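Local coordinates for bromo domain containing protein (Cryptosporidium parvum, PDB 5U9N) that binds bromosporine through its second bromodomain and, as in other bromodomains, probably recognises acetylated lysine, at residues 60-64 and 98-103. Numbering follows the deposited sequence.
Sequences IEKRL and EFERLV
Ile60 overlaps Phe99 with one branch and Leu102 and Val103 with the other. Its CG2, anti to the backbone N, meets the Phe99 ring obliquely, 3.4 Å from CE1. The side chains of Ile60 and Leu102 lie alongside one another, pointing opposite ways, with Ile60 CD1 3.8 Å from Leu102 CB. CD1 also touches Val103 CG2 at 3.7 Å. Within its own helix, that Val103 methyl lies over one face of the Phe99 ring, offset toward the rim. Leu64, one turn on from Ile60, brings CD1 to within 3.8 Å of Phe99 CE1. Arg63 has an extended chain whose NH2 reaches Leu102 CD1, while Leu102 CD2 lies over one guanidinium face. Arg63 NH2 and Glu98 OE1 are 4.1 Å apart, too far for a salt bridge, and the two charged planes are nearly perpendicular (84°). A water bridges them: it accepts from Arg63 NH2 at 2.7 Å, in the guanidinium plane, and donates weakly to Glu98 OE1. The side chain of Ile60 is about 12 Å from the bound bromosporine. Helices 57-65 and 96-113 pack nearly antiparallel (165° between the short segments) in the left-handed four-helix bundle of the bromodomain. Helices 9-20 and 122-139 complete it: Cys13 touches Leu64 and Phe99, and Phe134 packs on Phe99 and Val103.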
ATOM      1  N   ILE A  60       0.765  -6.392  -3.539  1.00 39.08           N
ATOM      2  CA  ILE A  60      -0.702  -6.315  -3.516  1.00 38.52           C
ATOM      3  C   ILE A  60      -1.248  -6.575  -4.927  1.00 43.55           C
ATOM      4  O   ILE A  60      -2.207  -7.338  -5.075  1.00 43.29           O
ATOM      5  CB  ILE A  60      -1.193  -4.949  -2.965  1.00 39.21           C
ATOM      6  CG1 ILE A  60      -0.856  -4.814  -1.481  1.00 38.77           C
ATOM      7  CG2 ILE A  60      -2.699  -4.800  -3.177  1.00 39.55           C
ATOM      8  CD1 ILE A  60      -1.160  -3.392  -0.884  1.00 42.43           C
ATOM      9  N   GLU A  61      -0.671  -5.891  -5.955  1.00 41.71           N
ATOM     10  CA  GLU A  61      -1.068  -6.076  -7.369  1.00 43.70           C
ATOM     11  C   GLU A  61      -1.018  -7.544  -7.771  1.00 49.74           C
ATOM     12  O   GLU A  61      -1.949  -8.031  -8.394  1.00 51.36           O
ATOM     13  CB  GLU A  61      -0.158  -5.265  -8.319  1.00 46.26           C
ATOM     14  CG  GLU A  61      -0.532  -5.447  -9.796  1.00 59.03           C
ATOM     15  CD  GLU A  61       0.129  -4.497 -10.775  1.00 78.90           C
ATOM     16  OE1 GLU A  61      -0.419  -4.320 -11.886  1.00 77.91           O
ATOM     17  OE2 GLU A  61       1.185  -3.917 -10.430  1.00 71.35           O
ATOM     18  N   LYS A  62       0.078  -8.236  -7.443  1.00 47.71           N
ATOM     19  CA  LYS A  62       0.217  -9.660  -7.752  1.00 50.45           C
ATOM     20  C   LYS A  62      -0.808 -10.518  -6.964  1.00 53.70           C
ATOM     21  O   LYS A  62      -1.270 -11.526  -7.489  1.00 55.13           O
ATOM     22  CB  LYS A  62       1.649 -10.142  -7.460  1.00 54.65           C
ATOM     23  CG  LYS A  62       2.665  -9.672  -8.505  1.00 67.21           C
ATOM     24  CD  LYS A  62       4.092 -10.110  -8.151  1.00 74.14           C
ATOM     25  CE  LYS A  62       5.094  -9.733  -9.217  1.00 83.37           C
ATOM     26  N   ARG A  63      -1.169 -10.116  -5.721  1.00 48.98           N
ATOM     27  CA  ARG A  63      -2.197 -10.828  -4.943  1.00 48.67           C
ATOM     28  C   ARG A  63      -3.623 -10.628  -5.550  1.00 54.35           C
ATOM     29  O   ARG A  63      -4.469 -11.514  -5.409  1.00 55.14           O
ATOM     30  CB  ARG A  63      -2.200 -10.376  -3.484  1.00 46.75           C
ATOM     31  CG  ARG A  63      -1.059 -10.919  -2.643  1.00 45.57           C
ATOM     32  CD  ARG A  63      -1.441 -10.943  -1.177  1.00 49.92           C
ATOM     33  NE  ARG A  63      -0.276 -10.890  -0.301  1.00 63.23           N
ATOM     34  CZ  ARG A  63      -0.323 -11.019   1.024  1.00 77.99           C
ATOM     35  NH1 ARG A  63       0.790 -10.946   1.745  1.00 76.22           N
ATOM     36  NH2 ARG A  63      -1.486 -11.230   1.640  1.00 50.74           N
ATOM     37  N   LEU A  64      -3.896  -9.455  -6.187  1.00 50.76           N
ATOM     38  CA  LEU A  64      -5.203  -9.204  -6.833  1.00 51.56           C
ATOM     39  C   LEU A  64      -5.372 -10.031  -8.098  1.00 60.08           C
ATOM     40  O   LEU A  64      -6.494 -10.370  -8.451  1.00 59.82           O
ATOM     41  CB  LEU A  64      -5.357  -7.718  -7.221  1.00 50.31           C
ATOM     42  CG  LEU A  64      -5.715  -6.739  -6.145  1.00 51.85           C
ATOM     43  CD1 LEU A  64      -5.489  -5.323  -6.639  1.00 50.67           C
ATOM     44  CD2 LEU A  64      -7.162  -6.908  -5.706  1.00 55.41           C
ATOM     45  N   GLU A  98      -9.822  -6.903   2.880  1.00 36.08           N
ATOM     46  CA  GLU A  98      -8.416  -7.300   2.962  1.00 35.96           C
ATOM     47  C   GLU A  98      -7.534  -6.336   2.120  1.00 38.19           C
ATOM     48  O   GLU A  98      -6.432  -6.003   2.538  1.00 35.36           O
ATOM     49  CB  GLU A  98      -8.208  -8.766   2.503  1.00 38.85           C
ATOM     50  CG  GLU A  98      -6.732  -9.131   2.391  1.00 50.65           C
ATOM     51  CD  GLU A  98      -6.391 -10.596   2.523  1.00 76.35           C
ATOM     52  OE1 GLU A  98      -5.291 -10.898   3.043  1.00 65.21           O
ATOM     53  OE2 GLU A  98      -7.192 -11.441   2.063  1.00 79.98           O
ATOM     54  N   PHE A  99      -8.011  -5.911   0.934  1.00 34.74           N
ATOM     55  CA  PHE A  99      -7.251  -4.969   0.125  1.00 33.95           C
ATOM     56  C   PHE A  99      -7.028  -3.683   0.916  1.00 38.66           C
ATOM     57  O   PHE A  99      -5.901  -3.164   0.940  1.00 39.41           O
ATOM     58  CB  PHE A  99      -7.978  -4.652  -1.203  1.00 35.69           C
ATOM     59  CG  PHE A  99      -7.265  -3.635  -2.057  1.00 34.18           C
ATOM     60  CD1 PHE A  99      -6.224  -4.010  -2.885  1.00 36.93           C
ATOM     61  CD2 PHE A  99      -7.581  -2.296  -1.973  1.00 34.43           C
ATOM     62  CE1 PHE A  99      -5.535  -3.059  -3.637  1.00 36.75           C
ATOM     63  CE2 PHE A  99      -6.930  -1.360  -2.772  1.00 37.36           C
ATOM     64  CZ  PHE A  99      -5.892  -1.746  -3.571  1.00 34.90           C
ATOM     65  N   GLU A 100      -8.095  -3.164   1.567  1.00 33.28           N
ATOM     66  CA  GLU A 100      -7.981  -1.948   2.383  1.00 31.27           C
ATOM     67  C   GLU A 100      -6.911  -2.127   3.479  1.00 35.36           C
ATOM     68  O   GLU A 100      -6.064  -1.255   3.675  1.00 33.37           O
ATOM     69  CB  GLU A 100      -9.321  -1.597   3.014  1.00 32.28           C
ATOM     70  CG  GLU A 100      -9.329  -0.240   3.695  1.00 37.43           C
ATOM     71  CD  GLU A 100     -10.572   0.069   4.501  1.00 52.76           C
ATOM     72  OE1 GLU A 100     -11.645  -0.496   4.187  1.00 54.24           O
ATOM     73  OE2 GLU A 100     -10.481   0.912   5.423  1.00 48.80           O
ATOM     74  N   ARG A 101      -6.971  -3.239   4.200  1.00 33.08           N
ATOM     75  CA  ARG A 101      -5.988  -3.548   5.238  1.00 31.67           C
ATOM     76  C   ARG A 101      -4.538  -3.514   4.702  1.00 34.27           C
ATOM     77  O   ARG A 101      -3.659  -2.922   5.326  1.00 32.70           O
ATOM     78  CB  ARG A 101      -6.264  -4.925   5.819  1.00 29.74           C
ATOM     79  CG  ARG A 101      -5.397  -5.242   7.023  1.00 41.30           C
ATOM     80  CD  ARG A 101      -5.744  -6.573   7.650  1.00 38.24           C
ATOM     81  NE  ARG A 101      -5.153  -7.682   6.919  1.00 33.45           N
ATOM     82  CZ  ARG A 101      -3.853  -7.991   6.927  1.00 54.21           C
ATOM     83  NH1 ARG A 101      -3.409  -9.036   6.240  1.00 45.32           N
ATOM     84  NH2 ARG A 101      -2.988  -7.248   7.616  1.00 55.01           N
ATOM     85  N   LEU A 102      -4.297  -4.178   3.569  1.00 31.83           N
ATOM     86  CA  LEU A 102      -2.959  -4.329   3.026  1.00 31.46           C
ATOM     87  C   LEU A 102      -2.400  -2.988   2.561  1.00 33.65           C
ATOM     88  O   LEU A 102      -1.243  -2.685   2.830  1.00 31.21           O
ATOM     89  CB  LEU A 102      -2.959  -5.350   1.868  1.00 32.83           C
ATOM     90  CG  LEU A 102      -3.099  -6.853   2.273  1.00 37.30           C
ATOM     91  CD1 LEU A 102      -3.130  -7.761   1.006  1.00 37.96           C
ATOM     92  CD2 LEU A 102      -1.954  -7.303   3.202  1.00 33.79           C
ATOM     93  N   VAL A 103      -3.209  -2.179   1.894  1.00 32.84           N
ATOM     94  CA  VAL A 103      -2.749  -0.859   1.448  1.00 32.14           C
ATOM     95  C   VAL A 103      -2.415   0.021   2.666  1.00 35.43           C
ATOM     96  O   VAL A 103      -1.362   0.650   2.680  1.00 36.08           O
ATOM     97  CB  VAL A 103      -3.772  -0.169   0.524  1.00 34.41           C
ATOM     98  CG1 VAL A 103      -3.410   1.294   0.315  1.00 33.26           C
ATOM     99  CG2 VAL A 103      -3.862  -0.900  -0.819  1.00 34.45           C
TER
HETATM  100  O   HOH W   1      -3.979 -11.827   0.770  1.00 64.17           O